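Local coordinates for protein proteolytically activated form of PPO4 Tyrosinase (Agaricus bisporus var. bisporus H97, PDB 4OUA) that catalyses the o-hydroxylation of monophenols and the oxidation of o-diphenols to o-quinones at a two-copper site, the initial step of melanin synthesis, at residues A[86-91]-A[323-328]; A[227-232]-A[298-303]. One frame throughout, in Å; residues are numbered along the deposited sequence.

Contact 1 (A[86-91]-A[323-328]); sequences FPTWHR and SALEPF. With CU1 (copper (I) ion), chain C.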
# COMPACT_ATOMS: atom_id res chain seq x y z
N PHE A 86 3.54 13.00 1.64
CA PHE A 86 2.81 11.90 1.02
C PHE A 86 3.64 10.62 0.89
O PHE A 86 3.22 9.56 1.36
CB PHE A 86 2.29 12.30 -0.37
CG PHE A 86 1.72 11.16 -1.16
CD1 PHE A 86 0.44 10.69 -0.90
CD2 PHE A 86 2.47 10.54 -2.15
CE1 PHE A 86 -0.08 9.64 -1.62
CE2 PHE A 86 1.95 9.48 -2.87
CZ PHE A 86 0.67 9.03 -2.61
N PRO A 87 4.82 10.72 0.26
CA PRO A 87 5.66 9.53 0.07
C PRO A 87 6.08 8.86 1.38
O PRO A 87 5.98 7.64 1.49
CB PRO A 87 6.89 10.09 -0.67
CG PRO A 87 6.39 11.33 -1.34
CD PRO A 87 5.39 11.91 -0.39
N THR A 88 6.55 9.65 2.35
CA THR A 88 7.08 9.08 3.58
C THR A 88 6.00 8.52 4.49
O THR A 88 6.19 7.49 5.13
CB THR A 88 7.90 10.13 4.37
OG1 THR A 88 7.08 11.28 4.64
CG2 THR A 88 9.12 10.56 3.58
N TRP A 89 4.85 9.20 4.56
CA TRP A 89 3.77 8.75 5.43
C TRP A 89 3.23 7.40 4.98
O TRP A 89 2.85 6.57 5.81
CB TRP A 89 2.63 9.77 5.46
CG TRP A 89 1.52 9.38 6.39
CD1 TRP A 89 1.37 9.76 7.70
CD2 TRP A 89 0.41 8.53 6.10
NE1 TRP A 89 0.24 9.19 8.23
CE2 TRP A 89 -0.37 8.43 7.27
CE3 TRP A 89 -0.01 7.83 4.96
CZ2 TRP A 89 -1.54 7.68 7.33
CZ3 TRP A 89 -1.16 7.08 5.02
CH2 TRP A 89 -1.92 7.01 6.20
N HIS A 90 3.19 7.18 3.67
CA HIS A 90 2.65 5.94 3.13
C HIS A 90 3.67 4.81 3.19
O HIS A 90 3.31 3.64 3.25
CB HIS A 90 2.17 6.16 1.69
CG HIS A 90 0.91 6.96 1.59
ND1 HIS A 90 0.88 8.33 1.80
CD2 HIS A 90 -0.36 6.60 1.32
CE1 HIS A 90 -0.36 8.76 1.66
NE2 HIS A 90 -1.13 7.73 1.36
N ARG A 91 4.95 5.17 3.19
CA ARG A 91 6.02 4.18 3.33
C ARG A 91 5.90 3.44 4.65
O ARG A 91 6.01 2.22 4.71
CB ARG A 91 7.39 4.84 3.21
CG ARG A 91 8.52 4.01 3.81
CD ARG A 91 9.86 4.38 3.21
NE ARG A 91 9.98 3.93 1.83
CZ ARG A 91 11.03 4.16 1.05
NH1 ARG A 91 12.07 4.85 1.52
NH2 ARG A 91 11.05 3.70 -0.19
N SER A 323 8.82 16.51 10.90
CA SER A 323 7.43 16.38 11.31
C SER A 323 7.12 14.94 11.71
O SER A 323 7.61 14.00 11.08
CB SER A 323 6.49 16.83 10.19
OG SER A 323 6.71 18.19 9.86
N ALA A 324 6.33 14.78 12.76
CA ALA A 324 5.93 13.45 13.21
C ALA A 324 4.93 12.84 12.25
O ALA A 324 4.05 13.53 11.73
CB ALA A 324 5.35 13.52 14.62
N LEU A 325 5.07 11.54 11.99
CA LEU A 325 4.19 10.85 11.07
C LEU A 325 3.17 9.99 11.81
O LEU A 325 3.25 8.76 11.80
CB LEU A 325 5.00 9.98 10.10
CG LEU A 325 5.98 10.75 9.21
CD1 LEU A 325 6.92 9.80 8.48
CD2 LEU A 325 5.22 11.62 8.22
N GLU A 326 2.21 10.65 12.46
CA GLU A 326 1.14 9.97 13.17
C GLU A 326 0.33 9.06 12.25
O GLU A 326 0.13 9.39 11.08
CB GLU A 326 0.20 10.99 13.83
CG GLU A 326 0.81 11.74 15.00
CD GLU A 326 0.87 10.89 16.26
OE1 GLU A 326 -0.01 10.03 16.44
OE2 GLU A 326 1.81 11.10 17.06
N PRO A 327 -0.12 7.91 12.77
CA PRO A 327 0.18 7.44 14.12
C PRO A 327 1.29 6.39 14.15
O PRO A 327 1.17 5.39 14.86
CB PRO A 327 -1.15 6.83 14.56
CG PRO A 327 -1.69 6.24 13.29
CD PRO A 327 -1.18 7.10 12.14
N PHE A 328 2.34 6.62 13.38
CA PHE A 328 3.43 5.65 13.26
C PHE A 328 4.59 6.00 14.18
O PHE A 328 5.18 7.07 14.07
CB PHE A 328 3.90 5.56 11.81
CG PHE A 328 2.79 5.34 10.82
CD1 PHE A 328 2.14 4.12 10.75
CD2 PHE A 328 2.40 6.36 9.96
CE1 PHE A 328 1.12 3.92 9.84
CE2 PHE A 328 1.38 6.16 9.05
CZ PHE A 328 0.74 4.94 8.99
CU CU1 C . -3.20 7.84 1.14
O HOH W 1 -4.16 7.44 -1.04

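Contact 2 (A[227-232]-A[298-303]); sequences ANWEAF and GVWVTQ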
# COMPACT_ATOMS: atom_id res chain seq x y z
N ALA A 227 13.68 16.37 -10.20
CA ALA A 227 14.86 16.81 -9.47
C ALA A 227 14.50 17.34 -8.09
O ALA A 227 15.14 17.00 -7.09
CB ALA A 227 15.61 17.87 -10.26
N ASN A 228 13.47 18.18 -8.03
CA ASN A 228 13.03 18.75 -6.76
C ASN A 228 11.95 17.90 -6.10
O ASN A 228 11.19 17.21 -6.77
CB ASN A 228 12.52 20.18 -6.97
CG ASN A 228 11.28 20.25 -7.84
OD1 ASN A 228 11.14 19.48 -8.79
ND2 ASN A 228 10.38 21.16 -7.51
N TRP A 229 11.89 17.97 -4.77
CA TRP A 229 10.99 17.13 -3.99
C TRP A 229 9.54 17.58 -4.08
O TRP A 229 8.62 16.76 -4.03
CB TRP A 229 11.44 17.11 -2.52
CG TRP A 229 10.54 16.32 -1.62
CD1 TRP A 229 9.53 16.80 -0.85
CD2 TRP A 229 10.58 14.90 -1.40
NE1 TRP A 229 8.94 15.77 -0.16
CE2 TRP A 229 9.56 14.60 -0.48
CE3 TRP A 229 11.38 13.87 -1.90
CZ2 TRP A 229 9.32 13.30 -0.04
CZ3 TRP A 229 11.13 12.58 -1.46
CH2 TRP A 229 10.11 12.31 -0.54
N GLU A 230 9.33 18.89 -4.21
CA GLU A 230 7.98 19.44 -4.25
C GLU A 230 7.18 18.91 -5.43
O GLU A 230 6.02 18.53 -5.28
CB GLU A 230 8.03 20.97 -4.29
CG GLU A 230 7.46 21.63 -3.05
CD GLU A 230 5.98 21.33 -2.85
OE1 GLU A 230 5.30 21.00 -3.84
OE2 GLU A 230 5.50 21.43 -1.70
N ALA A 231 7.80 18.88 -6.60
CA ALA A 231 7.13 18.42 -7.81
C ALA A 231 6.98 16.90 -7.84
O ALA A 231 6.21 16.36 -8.63
CB ALA A 231 7.87 18.91 -9.05
N PHE A 232 7.73 16.22 -6.98
CA PHE A 232 7.72 14.76 -6.94
C PHE A 232 6.83 14.20 -5.84
O PHE A 232 6.20 13.15 -6.01
CB PHE A 232 9.15 14.24 -6.77
CG PHE A 232 9.22 12.78 -6.40
CD1 PHE A 232 9.11 11.80 -7.36
CD2 PHE A 232 9.41 12.41 -5.08
CE1 PHE A 232 9.18 10.46 -7.02
CE2 PHE A 232 9.48 11.07 -4.73
CZ PHE A 232 9.36 10.10 -5.70
N GLY A 298 20.32 11.95 -2.33
CA GLY A 298 20.54 13.23 -1.67
C GLY A 298 19.28 14.07 -1.59
O GLY A 298 19.16 14.94 -0.73
N VAL A 299 18.33 13.80 -2.48
CA VAL A 299 17.07 14.53 -2.50
C VAL A 299 16.03 13.86 -1.60
O VAL A 299 15.73 12.68 -1.77
CB VAL A 299 16.49 14.64 -3.92
CG1 VAL A 299 15.25 15.52 -3.92
CG2 VAL A 299 17.54 15.20 -4.87
N TRP A 300 15.48 14.62 -0.66
CA TRP A 300 14.46 14.10 0.24
C TRP A 300 13.42 15.17 0.58
O TRP A 300 13.24 16.12 -0.17
CB TRP A 300 15.10 13.55 1.52
CG TRP A 300 14.29 12.48 2.20
CD1 TRP A 300 13.85 12.48 3.49
CD2 TRP A 300 13.80 11.27 1.61
NE1 TRP A 300 13.13 11.34 3.75
CE2 TRP A 300 13.08 10.58 2.61
CE3 TRP A 300 13.90 10.69 0.34
CZ2 TRP A 300 12.47 9.35 2.38
CZ3 TRP A 300 13.30 9.47 0.11
CH2 TRP A 300 12.59 8.81 1.13
N VAL A 301 12.74 15.00 1.71
CA VAL A 301 11.63 15.87 2.09
C VAL A 301 12.03 17.33 2.25
O VAL A 301 13.02 17.64 2.91
CB VAL A 301 10.99 15.40 3.41
CG1 VAL A 301 9.79 16.28 3.76
CG2 VAL A 301 10.58 13.93 3.32
N THR A 302 11.25 18.22 1.65
CA THR A 302 11.42 19.65 1.84
C THR A 302 10.19 20.23 2.53
O THR A 302 9.16 19.56 2.64
CB THR A 302 11.66 20.39 0.50
OG1 THR A 302 10.45 20.37 -0.28
CG2 THR A 302 12.78 19.74 -0.28
N GLN A 303 10.30 21.47 3.00
CA GLN A 303 9.22 22.10 3.75
C GLN A 303 8.01 22.41 2.88
O GLN A 303 8.14 22.72 1.69
CB GLN A 303 9.73 23.37 4.42
CG GLN A 303 8.64 24.20 5.08
CD GLN A 303 9.20 25.34 5.90
OE1 GLN A 303 10.31 25.25 6.43
NE2 GLN A 303 8.44 26.42 6.00

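Contact 1 (A[86-91]-A[323-328])
Trp89 reaches out of the first turns of helix 86-109 to meet Leu325, Glu326 and Phe328. Its CB lies 4.2 Å from Leu325 CD2, a methyl that also packs against Thr88 OG1; that hydroxyl is hydrogen-bonded to Ser338. With CG anti to the backbone N (chi1 -177°), the indole is carried past His90, so that its pyrrole edge meets the loop. There NE1 donates to Glu326 O at 2.9 Å, with an N-H...O angle of 154° and the acceptor in the ring plane. This carbonyl belongs to the cis peptide before Pro327. Phe328 comes over one face of the indole: its CE2 is 3.4 Å from Trp89 CE2 and its CZ 3.9 Å from Trp89 CZ2, and with the planes 66° apart the pair is T-shaped, phenyl edge to indole face. On the benzo side, Trp89 CE3 sits over the centre of the His90 imidazole, whose opposite face takes Phe86 CE1. His90 ND1 donates to Phe86 O at 2.7 Å, which together with the copper bond at NE2 (2.1 Å) holds the ring's rotation. Trp89 is thus second shell to a three-histidine site, completed by His56 and His81, of the type-3 copper centre of tyrosinases.

Contact 2 (A[227-232]-A[298-303])
Trp229 lays one face of its indole on the backbone of Trp300 and Val301, and no hydrogen bond crosses between the two segments. CG opposite the backbone N (chi1 178°) carries the ring there. The clearest interaction is CH-pi: Val301 CA stands 3.5 Å from the centroid of the five-membered ring, 10° off the ring normal. Beside it the carbonyl carbon of Trp300 lies over the same face, toward the rim. Apolar packing follows. Val301 CG2 touches Trp229 CZ2 at 3.6 Å, and Thr302 CG2 meets Trp229 CB at 3.7 Å. The two tryptophans run alongside each other in the same direction, their six-membered rings inclined at 47° and Trp229 CZ3 3.8 Å from Trp300 CE3. Separately, Val299 CG1 lies 3.5 Å from the carbonyl oxygen Ala227 O. The polar ends are satisfied outside both segments: Trp229 NE1 donates to Val84 O, and Glu230 OE1 is hydrogen-bonded to His242. An alanine in place of Trp229 is likely to leave Val301 CA without its ring partner and Val84 O without its donor, opening a gap beside Trp300. The contact joins helix 229-233 to the loop between helix 277-295 and strand 304-305, with helix 86-109 touching both tryptophans.

The start of helix 86-109 is common ground for both contacts, whose centres are 15 Å apart. Trp89 makes contact 1, and its neighbour His90 binds the copper. Pro87 packs on contact 2, its CG touching Trp229 CZ2 at 3.8 Å, and Thr88 touches both: its CG2 meets Val301 CG2 at 3.7 Å. Ser338, the partner of Thr88, also accepts from Trp300 NE1 through its carbonyl O. Only contact 1 supplies a metal ligand. In contact 2 the Trp229 side chain stays, at nearest atoms, about 10 Å from that of His90 and about 14 Å from a copper ion, so it backs the copper-bearing helix without lining the site.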